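Local coordinates for oxidoreductase (PDB 7D5M), which binds NAD and, as a homolog of inositol dehydrogenase, probably catalyses NAD-dependent oxidation of an alcohol group on a polyol or related substrate, at residues P69-L74 against F98-A103; Y201-V206 against V370-R375; D345-E348 against L354-G357. One frame throughout, in Å; residues are numbered along the deposited sequence.

Interaction 1. Residues P69-L74 against F98-A103; sequences PDYRTL and FAITRA
Tyr71 and Ile100 mark the closest backbone approach of the two segments, with Tyr71 CA 6.7 Å from Ile100 CA. Helix 71-78 starts at Tyr71, while residues 98-103 lie within helix 97-106. Both helices belong to the NAD-binding Rossmann fold. The tyrosine ring reaches across to helix 97-106. Ile100 CG1 lies over one face of the Tyr71 ring, 3.6 Å from the centroid and 15° off the ring normal, a CH-pi contact. The closest atoms are Tyr71 CD1 and Ile100 CG1, at 3.5 Å. Ala103 CB meets the ring at its edge, 3.8 Å from Tyr71 CE2. At the far end, Tyr71 OH touches Ala99 CB at 3.8 Å. Tyr71 CG sits between the backbone N and the carbonyl carbon (chi1 67°), which sets the ring with one face on Ile100 CG1 and the opposite face on Arg72 CG. Just before the helix, Asp70 is the N-cap. Its OD2 accepts from Thr73 N at 3.0 Å and more weakly from Arg72 N. Arg72 NH1 is also paired with Asp70 OD2 by charge alone, since that oxygen lies well out of the guanidinium plane. Replacing Tyr71 by an alanine would probably open a gap between the helices and leave Ile100 CG1 without the ring face it packs on. Ile100 also touches Val90 of strand 87-91, and its side chain lies about 5 Å from the bound NAD. The cross-helix contact is thus apolar, and the charges of Asp70 and Arg72 stay at the helix start.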
ATOM      1  N   PRO A  69      14.879 -34.593  32.636  1.00 14.70           N
ATOM      2  CA  PRO A  69      15.005 -33.317  33.341  1.00 15.55           C
ATOM      3  C   PRO A  69      16.035 -32.344  32.760  1.00 15.16           C
ATOM      4  O   PRO A  69      15.969 -31.167  33.090  1.00 15.22           O
ATOM      5  CB  PRO A  69      15.425 -33.743  34.758  1.00 15.43           C
ATOM      6  CG  PRO A  69      16.132 -35.049  34.538  1.00 15.06           C
ATOM      7  CD  PRO A  69      15.318 -35.733  33.457  1.00 15.12           C
ATOM      8  N   ASP A  70      16.974 -32.831  31.945  1.00 15.57           N
ATOM      9  CA  ASP A  70      18.058 -31.988  31.387  1.00 15.67           C
ATOM     10  C   ASP A  70      18.626 -32.615  30.110  1.00 15.04           C
ATOM     11  O   ASP A  70      18.423 -33.822  29.862  1.00 14.38           O
ATOM     12  CB  ASP A  70      19.198 -31.822  32.401  1.00 16.57           C
ATOM     13  CG  ASP A  70      19.954 -33.122  32.613  1.00 17.80           C
ATOM     14  OD1 ASP A  70      19.367 -34.055  33.189  1.00 21.70           O
ATOM     15  OD2 ASP A  70      21.085 -33.227  32.140  1.00 21.37           O
ATOM     16  N   TYR A  71      19.378 -31.825  29.353  1.00 15.46           N
ATOM     17  CA  TYR A  71      19.974 -32.261  28.068  1.00 15.44           C
ATOM     18  C   TYR A  71      21.011 -33.373  28.286  1.00 15.73           C
ATOM     19  O   TYR A  71      21.115 -34.236  27.394  1.00 14.77           O
ATOM     20  CB  TYR A  71      20.560 -31.070  27.310  1.00 16.38           C
ATOM     21  CG  TYR A  71      21.756 -30.413  27.941  1.00 16.83           C
ATOM     22  CD1 TYR A  71      21.612 -29.397  28.875  1.00 17.44           C
ATOM     23  CD2 TYR A  71      23.035 -30.794  27.591  1.00 17.41           C
ATOM     24  CE1 TYR A  71      22.713 -28.782  29.451  1.00 18.66           C
ATOM     25  CE2 TYR A  71      24.141 -30.186  28.149  1.00 19.57           C
ATOM     26  CZ  TYR A  71      23.984 -29.162  29.067  1.00 19.51           C
ATOM     27  OH  TYR A  71      25.096 -28.604  29.630  1.00 20.65           O
ATOM     28  N   ARG A  72      21.767 -33.370  29.393  1.00 16.30           N
ATOM     29  CA  ARG A  72      22.839 -34.388  29.598  1.00 17.41           C
ATOM     30  C   ARG A  72      22.171 -35.754  29.771  1.00 16.00           C
ATOM     31  O   ARG A  72      22.621 -36.729  29.133  1.00 16.79           O
ATOM     32  CB  ARG A  72      23.775 -34.028  30.761  1.00 18.98           C
ATOM     33  CG  ARG A  72      24.468 -32.684  30.578  1.00 22.40           C
ATOM     34  CD  ARG A  72      25.179 -32.113  31.803  1.00 25.13           C
ATOM     35  NE  ARG A  72      24.391 -32.107  33.035  1.00 27.21           N
ATOM     36  CZ  ARG A  72      23.318 -31.351  33.293  1.00 29.71           C
ATOM     37  NH1 ARG A  72      22.838 -30.504  32.395  1.00 29.91           N
ATOM     38  NH2 ARG A  72      22.723 -31.448  34.476  1.00 30.54           N
ATOM     39  N   THR A  73      21.129 -35.828  30.591  1.00 16.20           N
ATOM     40  CA  THR A  73      20.367 -37.081  30.822  1.00 15.99           C
ATOM     41  C   THR A  73      19.698 -37.504  29.516  1.00 15.41           C
ATOM     42  O   THR A  73      19.755 -38.692  29.168  1.00 15.40           O
ATOM     43  CB  THR A  73      19.332 -36.923  31.935  1.00 16.86           C
ATOM     44  OG1 THR A  73      20.070 -36.439  33.060  1.00 17.14           O
ATOM     45  CG2 THR A  73      18.615 -38.224  32.224  1.00 16.56           C
ATOM     46  N   LEU A  74      19.076 -36.554  28.815  1.00 14.53           N
ATOM     47  CA  LEU A  74      18.466 -36.836  27.495  1.00 14.26           C
ATOM     48  C   LEU A  74      19.484 -37.573  26.617  1.00 14.11           C
ATOM     49  O   LEU A  74      19.149 -38.664  26.127  1.00 14.01           O
ATOM     50  CB  LEU A  74      18.026 -35.519  26.857  1.00 14.03           C
ATOM     51  CG  LEU A  74      17.697 -35.584  25.369  1.00 13.80           C
ATOM     52  CD1 LEU A  74      16.405 -36.345  25.119  1.00 13.97           C
ATOM     53  CD2 LEU A  74      17.609 -34.175  24.806  1.00 13.83           C
ATOM     54  N   PHE A  98      25.726 -22.867  23.656  1.00 13.73           N
ATOM     55  CA  PHE A  98      27.095 -23.398  23.453  1.00 14.53           C
ATOM     56  C   PHE A  98      27.219 -24.769  24.126  1.00 14.44           C
ATOM     57  O   PHE A  98      27.594 -25.744  23.447  1.00 14.27           O
ATOM     58  CB  PHE A  98      28.152 -22.426  23.974  1.00 14.80           C
ATOM     59  CG  PHE A  98      29.542 -22.996  23.904  1.00 15.81           C
ATOM     60  CD1 PHE A  98      30.272 -22.955  22.727  1.00 16.79           C
ATOM     61  CD2 PHE A  98      30.104 -23.614  25.015  1.00 17.06           C
ATOM     62  CE1 PHE A  98      31.546 -23.501  22.666  1.00 16.74           C
ATOM     63  CE2 PHE A  98      31.373 -24.167  24.948  1.00 17.21           C
ATOM     64  CZ  PHE A  98      32.094 -24.105  23.777  1.00 17.80           C
ATOM     65  N   ALA A  99      26.911 -24.849  25.425  1.00 14.48           N
ATOM     66  CA  ALA A  99      27.095 -26.070  26.248  1.00 14.10           C
ATOM     67  C   ALA A  99      26.212 -27.198  25.697  1.00 14.02           C
ATOM     68  O   ALA A  99      26.692 -28.337  25.577  1.00 14.23           O
ATOM     69  CB  ALA A  99      26.793 -25.783  27.704  1.00 15.01           C
ATOM     70  N   ILE A 100      24.969 -26.891  25.332  1.00 12.99           N
ATOM     71  CA  ILE A 100      24.008 -27.935  24.878  1.00 12.87           C
ATOM     72  C   ILE A 100      24.433 -28.426  23.490  1.00 12.34           C
ATOM     73  O   ILE A 100      24.442 -29.658  23.296  1.00 12.32           O
ATOM     74  CB  ILE A 100      22.555 -27.432  24.894  1.00 12.96           C
ATOM     75  CG1 ILE A 100      22.119 -27.035  26.306  1.00 13.23           C
ATOM     76  CG2 ILE A 100      21.643 -28.492  24.296  1.00 12.73           C
ATOM     77  CD1 ILE A 100      20.827 -26.270  26.349  1.00 13.97           C
ATOM     78  N   THR A 101      24.755 -27.510  22.570  1.00 12.55           N
ATOM     79  CA  THR A 101      25.200 -27.865  21.195  1.00 13.12           C
ATOM     80  C   THR A 101      26.489 -28.696  21.291  1.00 13.48           C
ATOM     81  O   THR A 101      26.571 -29.750  20.630  1.00 13.29           O
ATOM     82  CB  THR A 101      25.363 -26.622  20.314  1.00 13.18           C
ATOM     83  OG1 THR A 101      24.090 -25.979  20.250  1.00 13.41           O
ATOM     84  CG2 THR A 101      25.801 -26.943  18.903  1.00 13.55           C
ATOM     85  N   ARG A 102      27.460 -28.247  22.087  1.00 13.33           N
ATOM     86  CA  ARG A 102      28.750 -28.963  22.244  1.00 14.18           C
ATOM     87  C   ARG A 102      28.481 -30.400  22.700  1.00 13.03           C
ATOM     88  O   ARG A 102      29.022 -31.336  22.070  1.00 13.36           O
ATOM     89  CB  ARG A 102      29.672 -28.266  23.246  1.00 15.04           C
ATOM     90  CG  ARG A 102      31.032 -28.939  23.331  1.00 16.76           C
ATOM     91  CD  ARG A 102      31.937 -28.356  24.396  1.00 18.13           C
ATOM     92  NE  ARG A 102      33.242 -28.991  24.268  1.00 20.66           N
ATOM     93  CZ  ARG A 102      34.405 -28.414  24.541  1.00 21.50           C
ATOM     94  NH1 ARG A 102      34.450 -27.169  24.991  1.00 21.44           N
ATOM     95  NH2 ARG A 102      35.526 -29.100  24.371  1.00 23.38           N
ATOM     96  N   ALA A 103      27.695 -30.573  23.760  1.00 12.59           N
ATOM     97  CA  ALA A 103      27.378 -31.902  24.337  1.00 12.46           C
ATOM     98  C   ALA A 103      26.677 -32.772  23.273  1.00 12.25           C
ATOM     99  O   ALA A 103      27.020 -33.967  23.152  1.00 12.28           O
ATOM    100  CB  ALA A 103      26.531 -31.747  25.568  1.00 12.91           C
TER

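Interaction 2. Residues Y201-V206 against V370-R375; sequences YVLGDV and VRWVER
The indole of Trp372 turns its edge to Leu203, whose carbonyl oxygen lies in the ring plane, 3.6 Å from Trp372 CZ3. Leu203 CD2 touches the same six-membered ring, 3.8 Å from Trp372 CH2. Elsewhere the indole touches Thr208 and Leu211 of helix 202-217, and residues of strands 223-231 and 243-250. This is helix-on-sheet packing in the C-terminal alpha/beta domain of the GFO/IDH/MocA family. Helices 202-217 and 363-381 pair here nearly antiparallel, with segment axes 9.5 Å apart at 159°. Trp372 CG is anti to the backbone N (chi1 -178°), which brings the end of the indole nearer to helix 202-217. The leucine and indole side chains meet at about a right angle. Helix 202-217 has a wider pi-type turn at 203-206, where Gly204 lies about 8 Å from the bound NAD. There Asp205 forms a salt bridge with Arg191, and its carbonyl oxygen accepts from Lys115 NZ. Both partners bind NAD. Gly204 is the nearest backbone point to Val373, 5.9 Å between CA atoms. With no side chain on Gly204, one valine methyl rests directly on the helix backbone: Val373 CG2 lies 3.6 Å from Gly204 CA and 3.8 Å from Gly204 N.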
ATOM      1  N   TYR A 201      21.749  -6.943  22.820  1.00 14.34           N
ATOM      2  CA  TYR A 201      20.314  -7.284  22.723  1.00 14.02           C
ATOM      3  C   TYR A 201      19.923  -7.249  21.237  1.00 13.15           C
ATOM      4  O   TYR A 201      20.030  -8.306  20.596  1.00 12.94           O
ATOM      5  CB  TYR A 201      19.451  -6.445  23.673  1.00 14.77           C
ATOM      6  CG  TYR A 201      17.983  -6.599  23.370  1.00 15.30           C
ATOM      7  CD1 TYR A 201      17.491  -7.794  22.867  1.00 16.03           C
ATOM      8  CD2 TYR A 201      17.090  -5.553  23.542  1.00 16.16           C
ATOM      9  CE1 TYR A 201      16.155  -7.945  22.542  1.00 16.82           C
ATOM     10  CE2 TYR A 201      15.745  -5.696  23.241  1.00 16.41           C
ATOM     11  CZ  TYR A 201      15.278  -6.894  22.735  1.00 16.99           C
ATOM     12  OH  TYR A 201      13.959  -7.033  22.398  1.00 17.78           O
ATOM     13  N   VAL A 202      19.510  -6.106  20.680  1.00 12.65           N
ATOM     14  CA  VAL A 202      18.848  -6.111  19.335  1.00 11.85           C
ATOM     15  C   VAL A 202      19.815  -6.496  18.202  1.00 12.05           C
ATOM     16  O   VAL A 202      19.322  -7.039  17.198  1.00 12.16           O
ATOM     17  CB  VAL A 202      18.087  -4.809  19.017  1.00 11.93           C
ATOM     18  CG1 VAL A 202      16.891  -4.656  19.945  1.00 12.19           C
ATOM     19  CG2 VAL A 202      18.972  -3.575  19.008  1.00 11.74           C
ATOM     20  N   LEU A 203      21.122  -6.233  18.300  1.00 11.61           N
ATOM     21  CA  LEU A 203      22.065  -6.621  17.212  1.00 11.97           C
ATOM     22  C   LEU A 203      21.934  -8.129  16.977  1.00 12.20           C
ATOM     23  O   LEU A 203      21.718  -8.556  15.821  1.00 12.29           O
ATOM     24  CB  LEU A 203      23.493  -6.251  17.614  1.00 12.13           C
ATOM     25  CG  LEU A 203      23.811  -4.757  17.563  1.00 11.97           C
ATOM     26  CD1 LEU A 203      25.073  -4.457  18.365  1.00 12.42           C
ATOM     27  CD2 LEU A 203      23.940  -4.271  16.134  1.00 12.23           C
ATOM     28  N   GLY A 204      22.037  -8.893  18.060  1.00 12.68           N
ATOM     29  CA  GLY A 204      21.974 -10.364  18.044  1.00 13.27           C
ATOM     30  C   GLY A 204      20.558 -10.854  17.844  1.00 14.36           C
ATOM     31  O   GLY A 204      20.365 -11.858  17.126  1.00 15.44           O
ATOM     32  N   ASP A 205      19.582 -10.182  18.451  1.00 14.04           N
ATOM     33  CA  ASP A 205      18.193 -10.701  18.513  1.00 13.90           C
ATOM     34  C   ASP A 205      17.519 -10.520  17.149  1.00 13.37           C
ATOM     35  O   ASP A 205      16.796 -11.438  16.696  1.00 12.15           O
ATOM     36  CB  ASP A 205      17.389 -10.023  19.617  1.00 14.51           C
ATOM     37  CG  ASP A 205      16.108 -10.762  19.934  1.00 15.42           C
ATOM     38  OD1 ASP A 205      16.202 -11.920  20.365  1.00 16.38           O
ATOM     39  OD2 ASP A 205      15.024 -10.190  19.716  1.00 16.40           O
ATOM     40  N   VAL A 206      17.710  -9.365  16.515  1.00 12.79           N
ATOM     41  CA  VAL A 206      16.948  -9.056  15.273  1.00 12.42           C
ATOM     42  C   VAL A 206      17.885  -8.639  14.137  1.00 11.67           C
ATOM     43  O   VAL A 206      17.621  -9.052  13.012  1.00 11.51           O
ATOM     44  CB  VAL A 206      15.816  -8.048  15.547  1.00 12.31           C
ATOM     45  CG1 VAL A 206      14.742  -8.663  16.444  1.00 12.41           C
ATOM     46  CG2 VAL A 206      16.326  -6.735  16.121  1.00 12.54           C
ATOM     47  N   VAL A 370      27.623 -14.516  14.867  1.00 12.46           N
ATOM     48  CA  VAL A 370      28.346 -14.216  16.132  1.00 12.43           C
ATOM     49  C   VAL A 370      29.471 -13.223  15.823  1.00 12.58           C
ATOM     50  O   VAL A 370      29.625 -12.268  16.586  1.00 13.21           O
ATOM     51  CB  VAL A 370      28.870 -15.501  16.788  1.00 12.07           C
ATOM     52  CG1 VAL A 370      29.752 -15.214  18.000  1.00 12.49           C
ATOM     53  CG2 VAL A 370      27.717 -16.411  17.141  1.00 12.00           C
ATOM     54  N   ARG A 371      30.231 -13.451  14.755  1.00 13.08           N
ATOM     55  CA  ARG A 371      31.324 -12.539  14.331  1.00 13.96           C
ATOM     56  C   ARG A 371      30.761 -11.123  14.187  1.00 13.50           C
ATOM     57  O   ARG A 371      31.359 -10.172  14.726  1.00 14.14           O
ATOM     58  CB  ARG A 371      31.938 -12.953  12.996  1.00 15.67           C
ATOM     59  CG  ARG A 371      33.145 -12.107  12.611  1.00 17.42           C
ATOM     60  CD  ARG A 371      33.608 -12.328  11.188  1.00 19.64           C
ATOM     61  NE  ARG A 371      33.637 -13.740  10.830  1.00 21.84           N
ATOM     62  CZ  ARG A 371      34.563 -14.599  11.214  1.00 23.15           C
ATOM     63  NH1 ARG A 371      35.563 -14.209  11.986  1.00 24.62           N
ATOM     64  NH2 ARG A 371      34.478 -15.858  10.836  1.00 26.00           N
ATOM     65  N   TRP A 372      29.666 -10.974  13.452  1.00 12.68           N
ATOM     66  CA  TRP A 372      29.120  -9.629  13.140  1.00 12.72           C
ATOM     67  C   TRP A 372      28.736  -8.914  14.436  1.00 12.69           C
ATOM     68  O   TRP A 372      29.135  -7.758  14.610  1.00 13.04           O
ATOM     69  CB  TRP A 372      27.939  -9.726  12.180  1.00 12.69           C
ATOM     70  CG  TRP A 372      27.357  -8.403  11.778  1.00 12.66           C
ATOM     71  CD1 TRP A 372      27.785  -7.577  10.780  1.00 12.97           C
ATOM     72  CD2 TRP A 372      26.163  -7.804  12.307  1.00 12.45           C
ATOM     73  NE1 TRP A 372      26.962  -6.486  10.677  1.00 12.81           N
ATOM     74  CE2 TRP A 372      25.962  -6.593  11.605  1.00 12.71           C
ATOM     75  CE3 TRP A 372      25.258  -8.159  13.312  1.00 12.45           C
ATOM     76  CZ2 TRP A 372      24.871  -5.761  11.861  1.00 12.08           C
ATOM     77  CZ3 TRP A 372      24.191  -7.327  13.577  1.00 12.41           C
ATOM     78  CH2 TRP A 372      24.009  -6.137  12.861  1.00 12.20           C
ATOM     79  N   VAL A 373      27.992  -9.576  15.318  1.00 12.51           N
ATOM     80  CA  VAL A 373      27.557  -8.970  16.606  1.00 13.22           C
ATOM     81  C   VAL A 373      28.811  -8.550  17.376  1.00 13.63           C
ATOM     82  O   VAL A 373      28.828  -7.440  17.923  1.00 14.42           O
ATOM     83  CB  VAL A 373      26.668  -9.923  17.423  1.00 12.73           C
ATOM     84  CG1 VAL A 373      26.475  -9.428  18.854  1.00 12.90           C
ATOM     85  CG2 VAL A 373      25.331 -10.129  16.735  1.00 12.83           C
ATOM     86  N   GLU A 374      29.829  -9.413  17.431  1.00 14.16           N
ATOM     87  CA  GLU A 374      31.033  -9.142  18.258  1.00 15.41           C
ATOM     88  C   GLU A 374      31.738  -7.885  17.729  1.00 15.12           C
ATOM     89  O   GLU A 374      32.102  -7.027  18.562  1.00 15.81           O
ATOM     90  CB  GLU A 374      31.941 -10.370  18.297  1.00 16.34           C
ATOM     91  CG  GLU A 374      33.105 -10.229  19.252  1.00 17.47           C
ATOM     92  CD  GLU A 374      33.738 -11.553  19.639  1.00 17.49           C
ATOM     93  OE1 GLU A 374      34.933 -11.727  19.352  1.00 19.17           O
ATOM     94  OE2 GLU A 374      33.033 -12.406  20.210  1.00 16.82           O
ATOM     95  N   ARG A 375      31.916  -7.768  16.412  1.00 15.53           N
ATOM     96  CA  ARG A 375      32.573  -6.598  15.767  1.00 16.42           C
ATOM     97  C   ARG A 375      31.743  -5.338  16.028  1.00 15.71           C
ATOM     98  O   ARG A 375      32.351  -4.292  16.323  1.00 14.99           O
ATOM     99  CB  ARG A 375      32.776  -6.812  14.266  1.00 18.85           C
ATOM    100  CG  ARG A 375      33.869  -7.815  13.942  1.00 21.10           C
ATOM    101  CD  ARG A 375      35.275  -7.273  14.155  1.00 22.78           C
ATOM    102  NE  ARG A 375      36.191  -8.391  14.011  1.00 25.95           N
ATOM    103  CZ  ARG A 375      36.526  -9.235  14.991  1.00 28.67           C
ATOM    104  NH1 ARG A 375      36.059  -9.066  16.217  1.00 28.74           N
ATOM    105  NH2 ARG A 375      37.348 -10.244  14.747  1.00 30.11           N
TER

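Interaction 3. Residues D345-E348 against L354-G357; sequences DATE and LLAG
Leu355 reaches Ala346 and Thr347 with its forked end. Its CG lies 3.8 Å from Ala346 CB. Its two methyls straddle the threonine hydroxyl, with Leu355 CD1 and Leu355 CD2 each 3.7 Å from Thr347 OG1. The chi1 of Leu355 is -90°, about halfway from a staggered to an eclipsed position, and at this angle the fork faces Ala346 and Thr347. Its chi2 of 177° sets CD1 anti to CA, which carries that methyl out to 4.1 Å from Thr347 CA. The leucine and threonine side chains meet at about a right angle. Leu354 adopts a different shape. Its CG is anti to the backbone N (chi1 -175°), and its CD2 methyl is the branch that meets Ala346, 4.1 Å from Ala346 CB. Both leucines thus meet the one methyl of Ala346. The two segments belong to helix 329-349 and helix 352-357, which follow each other closely in the chain. The arrangement is local packing of two consecutive helices across a short connection in the C-terminal alpha/beta domain, away from the NAD site. The backbones come closest at Ala346 and Leu355, 6.2 Å between their CA atoms. Thr347 OG1 stands beside its own backbone N, anti to the carbonyl carbon. Thr347 therefore turns its hydroxyl, and not its CG2 methyl, to the leucine fork. The hydroxyl donates to Ala343 O one turn back in the helix, and its contact with the leucine methyls is van der Waals. Next to it, Glu348 OE2 forms a salt bridge with Arg136 NH1 and accepts a hydrogen bond from His110 NE2.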
ATOM      1  N   ASP A 345      20.121 -37.051   7.033  1.00 14.12           N
ATOM      2  CA  ASP A 345      19.940 -38.393   6.419  1.00 14.56           C
ATOM      3  C   ASP A 345      21.057 -38.636   5.396  1.00 14.89           C
ATOM      4  O   ASP A 345      21.630 -39.749   5.429  1.00 16.35           O
ATOM      5  CB  ASP A 345      18.560 -38.530   5.777  1.00 14.40           C
ATOM      6  CG  ASP A 345      18.384 -39.852   5.057  1.00 15.00           C
ATOM      7  OD1 ASP A 345      18.263 -40.877   5.745  1.00 15.30           O
ATOM      8  OD2 ASP A 345      18.414 -39.834   3.821  1.00 16.04           O
ATOM      9  N   ALA A 346      21.364 -37.647   4.551  1.00 15.31           N
ATOM     10  CA  ALA A 346      22.422 -37.723   3.510  1.00 16.24           C
ATOM     11  C   ALA A 346      23.777 -37.963   4.184  1.00 17.99           C
ATOM     12  O   ALA A 346      24.610 -38.705   3.603  1.00 19.01           O
ATOM     13  CB  ALA A 346      22.450 -36.486   2.652  1.00 16.59           C
ATOM     14  N   THR A 347      24.004 -37.362   5.357  1.00 17.36           N
ATOM     15  CA  THR A 347      25.285 -37.499   6.099  1.00 18.02           C
ATOM     16  C   THR A 347      25.414 -38.966   6.528  1.00 19.54           C
ATOM     17  O   THR A 347      26.479 -39.576   6.268  1.00 19.03           O
ATOM     18  CB  THR A 347      25.375 -36.499   7.262  1.00 17.31           C
ATOM     19  OG1 THR A 347      25.357 -35.172   6.732  1.00 16.55           O
ATOM     20  CG2 THR A 347      26.624 -36.683   8.097  1.00 17.60           C
ATOM     21  N   GLU A 348      24.359 -39.523   7.125  1.00 20.92           N
ATOM     22  CA  GLU A 348      24.304 -40.935   7.591  1.00 22.62           C
ATOM     23  C   GLU A 348      24.551 -41.880   6.410  1.00 23.68           C
ATOM     24  O   GLU A 348      25.271 -42.871   6.602  1.00 24.49           O
ATOM     25  CB  GLU A 348      22.957 -41.258   8.238  1.00 23.90           C
ATOM     26  CG  GLU A 348      22.696 -40.500   9.528  1.00 25.81           C
ATOM     27  CD  GLU A 348      23.837 -40.561  10.526  1.00 27.61           C
ATOM     28  OE1 GLU A 348      24.341 -41.674  10.761  1.00 28.41           O
ATOM     29  OE2 GLU A 348      24.227 -39.495  11.053  1.00 27.23           O
ATOM     30  N   LEU A 354      24.205 -35.256  -2.875  1.00 29.96           N
ATOM     31  CA  LEU A 354      22.982 -34.587  -2.358  1.00 29.84           C
ATOM     32  C   LEU A 354      23.390 -33.482  -1.376  1.00 29.84           C
ATOM     33  O   LEU A 354      22.883 -32.353  -1.516  1.00 30.38           O
ATOM     34  CB  LEU A 354      22.061 -35.613  -1.696  1.00 29.95           C
ATOM     35  CG  LEU A 354      20.713 -35.054  -1.241  1.00 29.11           C
ATOM     36  CD1 LEU A 354      19.947 -34.458  -2.417  1.00 30.67           C
ATOM     37  CD2 LEU A 354      19.890 -36.131  -0.563  1.00 29.60           C
ATOM     38  N   LEU A 355      24.280 -33.795  -0.433  1.00 30.83           N
ATOM     39  CA  LEU A 355      24.801 -32.831   0.577  1.00 32.83           C
ATOM     40  C   LEU A 355      25.270 -31.537  -0.096  1.00 35.52           C
ATOM     41  O   LEU A 355      24.856 -30.458   0.369  1.00 36.31           O
ATOM     42  CB  LEU A 355      25.947 -33.471   1.363  1.00 34.69           C
ATOM     43  CG  LEU A 355      25.535 -34.216   2.627  1.00 35.16           C
ATOM     44  CD1 LEU A 355      26.746 -34.871   3.275  1.00 37.18           C
ATOM     45  CD2 LEU A 355      24.842 -33.281   3.609  1.00 35.21           C
ATOM     46  N   ALA A 356      26.086 -31.640  -1.148  1.00 34.92           N
ATOM     47  CA  ALA A 356      26.755 -30.492  -1.805  1.00 34.88           C
ATOM     48  C   ALA A 356      25.726 -29.583  -2.488  1.00 34.22           C
ATOM     49  O   ALA A 356      25.995 -28.368  -2.583  1.00 35.99           O
ATOM     50  CB  ALA A 356      27.792 -30.983  -2.785  1.00 34.59           C
ATOM     51  N   GLY A 357      24.602 -30.141  -2.953  1.00 30.60           N
ATOM     52  CA  GLY A 357      23.525 -29.385  -3.622  1.00 29.89           C
ATOM     53  C   GLY A 357      22.542 -28.748  -2.645  1.00 28.25           C
ATOM     54  O   GLY A 357      21.772 -27.887  -3.087  1.00 28.39           O
TER

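All three contacts join helices by apolar packing, and all are partly buried. Interaction 1 lies in the NAD-binding Rossmann range, while interactions 2 and 3 lie in the C-terminal alpha/beta range. Interaction 2 lies deepest, about 13 Å from the centre of the chain, with two of its four touching residues buried. Interactions 1 and 3 have one each and lie farther out, at 20 Å and 21 Å. Interaction 1 rests on an aromatic ring face, interaction 2 on an indole edge and bare glycine backbone, and interaction 3 on aliphatic methyls. Interactions 1 and 2 border the cofactor region; interaction 3 does not. Helices 352-357 and 363-381 are consecutive, yet interactions 2 and 3 lie on opposite sides of the chain's centre.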